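PDB 2DVB: galactose-binding lectin from Arachis hypogaea, which binds D-galactose-containing carbohydrates as a homotetrameric legume lectin that carries calcium and manganese ions. Local coordinates for residues A[32-37]-A[206-211]. Residues are numbered along the deposited sequence; the frame is centred on the assembly and turned at random.
Sequences IQLTNL and FSASGS. With GAL (beta-D-galactopyranose), chain E.
Leu-34 and Thr-35 rest on Ala-208 and its neighbours where the two sheets of the legume lectin beta-sandwich face each other. Strand 32-33 belongs to one sheet, strand 201-209 to the other, and just past strand 32-33 the chain directs Leu-34 and Thr-35 toward strand 201-209.

The contact is apolar, with no hydrogen bond crossing it. Leu-34 lies against the methyl of Ala-208 with two of its carbons: CB and CD1 each come to 3.6 Å from Ala-208 CB. CD1 also reaches along the strand to Phe-206, 4.3 Å from its CB, before the Phe-206 ring leads away to meet Phe-69 and Trp-223 edge-to-face in the core. Thr-35 contributes its methyl alone. CG2 lies over the backbone, 3.5 Å from Ala-208 O and 3.6 Å from Ser-209 CA.

Two hydroxyls of the contact find their partners in other parts of the chain. Chi1 of 53° sets Thr-35 OG1 between the backbone N and the carbonyl carbon, where it hydrogen-bonds to His-218 ND1, and leaves CG2 anti to the carbonyl carbon, facing the strand. Ser-207, whose CB points away from 32-37, hydrogen-bonds through OG to Leu-106 O.

The side chain of Ser-209 is about 8 Å from the bound calcium ion, and the chain continues through Gly-210 to the galactose. Asp-83 and Asn-127, the latter a calcium ligand, also hydrogen-bond to the galactose. Ser-211 OG, which accepts a hydrogen bond from Gly-214 N, is 2.6 Å from galactose O4, within hydrogen-bonding distance.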
loop_
_atom_site.group_PDB
_atom_site.type_symbol
_atom_site.label_atom_id
_atom_site.label_comp_id
_atom_site.label_asym_id
_atom_site.label_seq_id
_atom_site.Cartn_x
_atom_site.Cartn_y
_atom_site.Cartn_z
ATOM N N ILE A 32 -5.840 17.246 14.160
ATOM C CA ILE A 32 -6.616 18.326 13.583
ATOM C C ILE A 32 -7.638 18.658 14.659
ATOM O O ILE A 32 -8.217 17.754 15.260
ATOM C CB ILE A 32 -7.387 17.879 12.321
ATOM C CG1 ILE A 32 -6.426 17.700 11.153
ATOM C CG2 ILE A 32 -8.472 18.893 11.984
ATOM C CD1 ILE A 32 -7.098 17.158 9.927
ATOM N N GLN A 33 -7.841 19.944 14.919
ATOM C CA GLN A 33 -8.830 20.366 15.900
ATOM C C GLN A 33 -9.836 21.122 15.058
ATOM O O GLN A 33 -9.512 22.164 14.490
ATOM C CB GLN A 33 -8.222 21.291 16.963
ATOM C CG GLN A 33 -9.147 21.490 18.160
ATOM C CD GLN A 33 -8.644 22.527 19.152
ATOM O OE1 GLN A 33 -8.893 23.722 18.995
ATOM N NE2 GLN A 33 -7.932 22.072 20.180
ATOM N N LEU A 34 -11.052 20.598 14.979
ATOM C CA LEU A 34 -12.087 21.201 14.149
ATOM C C LEU A 34 -12.776 22.471 14.644
ATOM O O LEU A 34 -13.136 23.330 13.840
ATOM C CB LEU A 34 -13.143 20.142 13.814
ATOM C CG LEU A 34 -12.601 18.916 13.069
ATOM C CD1 LEU A 34 -13.674 17.844 12.999
ATOM C CD2 LEU A 34 -12.157 19.307 11.679
ATOM N N THR A 35 -12.971 22.617 15.946
ATOM C CA THR A 35 -13.649 23.815 16.428
ATOM C C THR A 35 -12.812 24.732 17.309
ATOM O O THR A 35 -11.896 24.291 18.006
ATOM C CB THR A 35 -14.950 23.457 17.193
ATOM O OG1 THR A 35 -14.662 22.502 18.220
ATOM C CG2 THR A 35 -15.982 22.884 16.251
ATOM N N ASN A 36 -13.139 26.019 17.254
ATOM C CA ASN A 36 -12.464 27.037 18.049
ATOM C C ASN A 36 -13.234 27.091 19.368
ATOM O O ASN A 36 -14.433 27.370 19.380
ATOM C CB ASN A 36 -12.535 28.394 17.331
ATOM C CG ASN A 36 -11.830 29.513 18.099
ATOM O OD1 ASN A 36 -12.057 29.707 19.297
ATOM N ND2 ASN A 36 -10.981 30.263 17.401
ATOM N N LEU A 37 -12.549 26.802 20.468
ATOM C CA LEU A 37 -13.167 26.795 21.794
ATOM C C LEU A 37 -13.685 28.153 22.255
ATOM O O LEU A 37 -14.561 28.227 23.117
ATOM C CB LEU A 37 -12.168 26.267 22.829
ATOM C CG LEU A 37 -11.937 24.761 22.996
ATOM C CD1 LEU A 37 -12.478 23.980 21.801
ATOM C CD2 LEU A 37 -10.451 24.513 23.202
ATOM N N PHE A 206 -14.313 15.615 7.285
ATOM C CA PHE A 206 -14.886 15.690 8.626
ATOM C C PHE A 206 -15.340 17.100 8.983
ATOM O O PHE A 206 -14.754 18.082 8.541
ATOM C CB PHE A 206 -13.853 15.222 9.645
ATOM C CG PHE A 206 -13.374 13.827 9.413
ATOM C CD1 PHE A 206 -14.165 12.739 9.775
ATOM C CD2 PHE A 206 -12.151 13.593 8.795
ATOM C CE1 PHE A 206 -13.746 11.441 9.519
ATOM C CE2 PHE A 206 -11.716 12.288 8.533
ATOM C CZ PHE A 206 -12.514 11.217 8.893
ATOM N N SER A 207 -16.397 17.195 9.781
ATOM C CA SER A 207 -16.908 18.492 10.210
ATOM C C SER A 207 -17.363 18.390 11.657
ATOM O O SER A 207 -17.783 17.327 12.111
ATOM C CB SER A 207 -18.083 18.939 9.332
ATOM O OG SER A 207 -18.594 20.197 9.760
ATOM N N ALA A 208 -17.263 19.501 12.381
ATOM C CA ALA A 208 -17.677 19.546 13.778
ATOM C C ALA A 208 -18.104 20.973 14.076
ATOM O O ALA A 208 -17.679 21.908 13.395
ATOM C CB ALA A 208 -16.533 19.128 14.687
ATOM N N SER A 209 -18.949 21.145 15.087
ATOM C CA SER A 209 -19.429 22.475 15.426
ATOM C C SER A 209 -19.852 22.596 16.879
ATOM O O SER A 209 -20.036 21.601 17.574
ATOM C CB SER A 209 -20.613 22.837 14.531
ATOM O OG SER A 209 -21.704 21.973 14.791
ATOM N N GLY A 210 -20.005 23.838 17.319
ATOM C CA GLY A 210 -20.426 24.123 18.671
ATOM C C GLY A 210 -21.396 25.292 18.616
ATOM O O GLY A 210 -21.690 25.816 17.536
ATOM N N SER A 211 -21.912 25.692 19.768
ATOM C CA SER A 211 -22.847 26.812 19.838
ATOM C C SER A 211 -22.316 27.775 20.895
ATOM O O SER A 211 -21.152 27.689 21.285
ATOM C CB SER A 211 -24.240 26.314 20.229
ATOM O OG SER A 211 -24.249 25.807 21.554
HETATM C C1 GAL E . -28.124 24.643 21.608
HETATM C C2 GAL E . -27.642 24.105 20.274
HETATM C C3 GAL E . -27.171 22.665 20.448
HETATM C C4 GAL E . -25.943 22.547 21.526
HETATM C C5 GAL E . -26.445 23.122 22.906
HETATM C C6 GAL E . -25.714 23.256 24.218
HETATM O O2 GAL E . -28.723 24.242 19.364
HETATM O O3 GAL E . -26.730 22.184 19.196
HETATM O O4 GAL E . -24.806 23.339 21.172
HETATM O O5 GAL E . -27.052 24.530 22.676
HETATM O O6 GAL E . -26.035 23.741 25.495
#